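Local coordinates for succinoglycan biosynthesis protein (Bacillus cereus ATCC 14579, PDB 2QGM), which is of unestablished function but, although named for succinoglycan biosynthesis, belongs to the erythromycin esterase family and may be a related hydrolase, at residues A230-D239 and Y253-E264. Residues are numbered along the deposited sequence; the frame is centred on the assembly and turned at random.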
loop_
_atom_site.group_PDB
_atom_site.type_symbol
_atom_site.label_atom_id
_atom_site.label_comp_id
_atom_site.label_asym_id
_atom_site.label_seq_id
_atom_site.Cartn_x
_atom_site.Cartn_y
_atom_site.Cartn_z
ATOM N N ALA A 230 23.848 6.432 10.452
ATOM C CA ALA A 230 22.744 6.811 9.564
ATOM C C ALA A 230 22.121 8.127 9.991
ATOM O O ALA A 230 21.781 8.969 9.161
ATOM C CB ALA A 230 21.682 5.721 9.555
ATOM N N GLU A 231 21.952 8.291 11.296
ATOM C CA GLU A 231 21.373 9.515 11.824
ATOM C C GLU A 231 22.308 10.685 11.521
ATOM O O GLU A 231 21.855 11.787 11.221
ATOM C CB GLU A 231 21.150 9.369 13.332
ATOM C CG GLU A 231 20.677 10.635 14.027
ATOM C CD GLU A 231 20.116 10.367 15.408
ATOM O OE1 GLU A 231 20.529 9.370 16.040
ATOM O OE2 GLU A 231 19.263 11.159 15.865
ATOM N N ARG A 232 23.613 10.415 11.585
ATOM C CA ARG A 232 24.648 11.416 11.336
ATOM C C ARG A 232 24.524 11.994 9.929
ATOM O O ARG A 232 24.500 13.211 9.745
ATOM C CB ARG A 232 26.034 10.786 11.507
ATOM C CG ARG A 232 27.181 11.790 11.505
ATOM C CD ARG A 232 28.529 11.087 11.395
ATOM N NE ARG A 232 28.591 9.879 12.215
ATOM C CZ ARG A 232 28.468 9.856 13.537
ATOM N NH1 ARG A 232 28.280 10.980 14.211
ATOM N NH2 ARG A 232 28.518 8.702 14.188
ATOM N N VAL A 233 24.439 11.120 8.935
ATOM C CA VAL A 233 24.313 11.567 7.554
ATOM C C VAL A 233 22.998 12.298 7.284
ATOM O O VAL A 233 22.978 13.282 6.550
ATOM C CB VAL A 233 24.430 10.392 6.573
ATOM C CG1 VAL A 233 24.353 10.904 5.139
ATOM C CG2 VAL A 233 25.736 9.657 6.808
ATOM N N ALA A 234 21.903 11.820 7.870
ATOM C CA ALA A 234 20.608 12.469 7.666
ATOM C C ALA A 234 20.689 13.893 8.204
ATOM O O ALA A 234 20.174 14.822 7.588
ATOM C CB ALA A 234 19.495 11.692 8.374
ATOM N N ARG A 235 21.342 14.060 9.352
ATOM C CA ARG A 235 21.499 15.378 9.956
ATOM C C ARG A 235 22.247 16.296 9.000
ATOM O O ARG A 235 21.843 17.434 8.759
ATOM C CB ARG A 235 22.290 15.274 11.262
ATOM C CG ARG A 235 21.575 14.543 12.385
ATOM C CD ARG A 235 20.467 15.401 12.989
ATOM N NE ARG A 235 19.823 14.743 14.123
ATOM C CZ ARG A 235 18.855 15.286 14.854
ATOM N NH1 ARG A 235 18.412 16.504 14.574
ATOM N NH2 ARG A 235 18.326 14.609 15.868
ATOM N N LEU A 236 23.341 15.779 8.456
ATOM C CA LEU A 236 24.192 16.523 7.533
ATOM C C LEU A 236 23.450 17.021 6.300
ATOM O O LEU A 236 23.855 17.999 5.678
ATOM C CB LEU A 236 25.361 15.637 7.090
ATOM C CG LEU A 236 26.369 15.205 8.157
ATOM C CD1 LEU A 236 27.204 14.058 7.617
ATOM C CD2 LEU A 236 27.253 16.380 8.554
ATOM N N LEU A 237 22.355 16.355 5.956
ATOM C CA LEU A 237 21.594 16.739 4.782
ATOM C C LEU A 237 20.232 17.347 5.084
ATOM O O LEU A 237 19.424 17.541 4.179
ATOM C CB LEU A 237 21.419 15.523 3.868
ATOM C CG LEU A 237 22.716 14.861 3.394
ATOM C CD1 LEU A 237 22.377 13.600 2.629
ATOM C CD2 LEU A 237 23.512 15.827 2.521
ATOM N N LYS A 238 19.973 17.662 6.347
ATOM C CA LYS A 238 18.681 18.225 6.704
ATOM C C LYS A 238 18.569 19.678 6.257
ATOM O O LYS A 238 17.469 20.223 6.166
ATOM C CB LYS A 238 18.455 18.125 8.219
ATOM C CG LYS A 238 17.020 18.420 8.650
ATOM C CD LYS A 238 16.797 18.094 10.124
ATOM C CE LYS A 238 15.328 18.224 10.505
ATOM N NZ LYS A 238 15.072 17.849 11.928
ATOM N N ASP A 239 19.710 20.280 5.937
ATOM C CA ASP A 239 19.765 21.680 5.542
ATOM C C ASP A 239 19.295 22.464 6.747
ATOM O O ASP A 239 18.259 23.134 6.740
ATOM C CB ASP A 239 18.892 21.938 4.313
ATOM C CG ASP A 239 19.676 21.815 3.023
ATOM O OD1 ASP A 239 20.643 21.030 3.005
ATOM O OD2 ASP A 239 19.331 22.500 2.037
ATOM N N TYR A 253 18.194 17.188 -4.519
ATOM C CA TYR A 253 18.319 17.281 -3.069
ATOM C C TYR A 253 17.163 16.642 -2.303
ATOM O O TYR A 253 17.375 15.925 -1.323
ATOM C CB TYR A 253 18.457 18.743 -2.645
ATOM C CG TYR A 253 18.298 18.945 -1.156
ATOM C CD1 TYR A 253 17.139 19.501 -0.628
ATOM C CD2 TYR A 253 19.299 18.546 -0.273
ATOM C CE1 TYR A 253 16.977 19.657 0.752
ATOM C CE2 TYR A 253 19.150 18.696 1.103
ATOM C CZ TYR A 253 17.985 19.253 1.611
ATOM O OH TYR A 253 17.846 19.410 2.972
ATOM N N ILE A 254 15.940 16.915 -2.740
ATOM C CA ILE A 254 14.753 16.371 -2.079
ATOM C C ILE A 254 14.840 14.860 -1.918
ATOM O O ILE A 254 14.637 14.333 -0.824
ATOM C CB ILE A 254 13.469 16.675 -2.871
ATOM C CG1 ILE A 254 13.266 18.192 -2.976
ATOM C CG2 ILE A 254 12.269 16.039 -2.178
ATOM C CD1 ILE A 254 13.070 18.869 -1.642
ATOM N N TRP A 255 15.141 14.158 -3.005
ATOM C CA TRP A 255 15.211 12.706 -2.937
ATOM C C TRP A 255 16.430 12.188 -2.189
ATOM O O TRP A 255 16.382 11.111 -1.609
ATOM C CB TRP A 255 15.146 12.097 -4.341
ATOM C CG TRP A 255 13.772 12.140 -4.940
ATOM C CD1 TRP A 255 13.322 13.002 -5.904
ATOM C CD2 TRP A 255 12.650 11.309 -4.593
ATOM N NE1 TRP A 255 11.992 12.759 -6.172
ATOM C CE2 TRP A 255 11.559 11.725 -5.385
ATOM C CE3 TRP A 255 12.467 10.253 -3.692
ATOM C CZ2 TRP A 255 10.297 11.127 -5.303
ATOM C CZ3 TRP A 255 11.207 9.652 -3.603
ATOM C CH2 TRP A 255 10.138 10.093 -4.410
ATOM N N ALA A 256 17.522 12.947 -2.195
ATOM C CA ALA A 256 18.720 12.525 -1.473
ATOM C C ALA A 256 18.437 12.613 0.027
ATOM O O ALA A 256 18.751 11.689 0.786
ATOM C CB ALA A 256 19.901 13.411 -1.839
ATOM N N LYS A 257 17.848 13.727 0.453
ATOM C CA LYS A 257 17.509 13.911 1.860
ATOM C C LYS A 257 16.526 12.828 2.309
ATOM O O LYS A 257 16.684 12.225 3.375
ATOM C CB LYS A 257 16.877 15.292 2.081
ATOM C CG LYS A 257 16.340 15.518 3.494
ATOM C CD LYS A 257 15.692 16.903 3.645
ATOM C CE LYS A 257 15.251 17.139 5.089
ATOM N NZ LYS A 257 14.659 18.494 5.312
ATOM N N ALA A 258 15.514 12.576 1.484
ATOM C CA ALA A 258 14.491 11.580 1.797
ATOM C C ALA A 258 15.078 10.185 1.921
ATOM O O ALA A 258 14.682 9.419 2.799
ATOM C CB ALA A 258 13.404 11.590 0.729
ATOM N N THR A 259 16.011 9.857 1.033
ATOM C CA THR A 259 16.659 8.554 1.063
ATOM C C THR A 259 17.520 8.421 2.316
ATOM O O THR A 259 17.518 7.376 2.966
ATOM C CB THR A 259 17.530 8.348 -0.184
ATOM O OG1 THR A 259 16.711 8.480 -1.352
ATOM C CG2 THR A 259 18.164 6.963 -0.170
ATOM N N ALA A 260 18.263 9.469 2.658
ATOM C CA ALA A 260 19.101 9.417 3.859
ATOM C C ALA A 260 18.210 9.169 5.074
ATOM O O ALA A 260 18.591 8.458 6.011
ATOM C CB ALA A 260 19.871 10.718 4.032
ATOM N N SER A 261 17.020 9.762 5.051
ATOM C CA SER A 261 16.064 9.580 6.130
ATOM C C SER A 261 15.518 8.154 6.126
ATOM O O SER A 261 15.246 7.595 7.183
ATOM C CB SER A 261 14.907 10.588 6.008
ATOM O OG SER A 261 15.281 11.871 6.476
ATOM N N ALA A 262 15.356 7.560 4.944
ATOM C CA ALA A 262 14.843 6.194 4.861
ATOM C C ALA A 262 15.876 5.228 5.433
ATOM O O ALA A 262 15.536 4.210 6.038
ATOM C CB ALA A 262 14.522 5.838 3.414
ATOM N N ILE A 263 17.143 5.560 5.240
ATOM C CA ILE A 263 18.222 4.737 5.752
ATOM C C ILE A 263 18.237 4.844 7.282
ATOM O O ILE A 263 18.438 3.846 7.977
ATOM C CB ILE A 263 19.560 5.177 5.137
ATOM C CG1 ILE A 263 19.550 4.820 3.643
ATOM C CG2 ILE A 263 20.727 4.514 5.861
ATOM C CD1 ILE A 263 20.671 5.426 2.821
ATOM N N GLU A 264 18.005 6.046 7.807
ATOM C CA GLU A 264 17.961 6.226 9.257
ATOM C C GLU A 264 16.778 5.428 9.804
ATOM O O GLU A 264 16.909 4.705 10.792
ATOM C CB GLU A 264 17.786 7.699 9.633
ATOM C CG GLU A 264 17.804 7.941 11.144
ATOM C CD GLU A 264 17.504 9.382 11.516
ATOM O OE1 GLU A 264 18.016 10.283 10.827
ATOM O OE2 GLU A 264 16.769 9.614 12.499
HETATM O O HOH W 1 21.115 8.098 6.736
HETATM O O HOH W 2 19.085 12.623 11.589
#
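Tyr253 (chi1 168°) and Lys257 both start with CG anti to the backbone N, a setting that carries the phenol and the extended amine chain across to residues 237-239. These two residues belong to one arm of an antiparallel helical hairpin, helices 220-236 and 253-269, in the mainly helical part of the chain; the axes of the short segments come within 8.3 Å, their N-to-C directions 159° apart. Small residues permit this spacing: Ala234 CA lies 4.1 Å from Ala260 CB, and Leu237 CD1 packs against the same methyl. Val183 of helix 177-190 also touches Leu237.

Where helix 220-236 ends, Tyr253 OH donates to Leu237 O at 2.7 Å, the donor tilted 28° from the carbonyl plane and the oxygen lying at the ring edge. Lys257 NZ reaches Lys238 O only weakly, at 3.4 Å. The Asp239 carboxylate lies close to the phenol without bonding to it and pairs instead with Arg191.

Toward the other end, Glu264 brings OE1 within 3.2 Å of Ala234 CB, and one water donates to both OE1 and Glu231 O. A second water joins the backbones, donating to Ala230 O and Ala260 O, each at 2.7 Å.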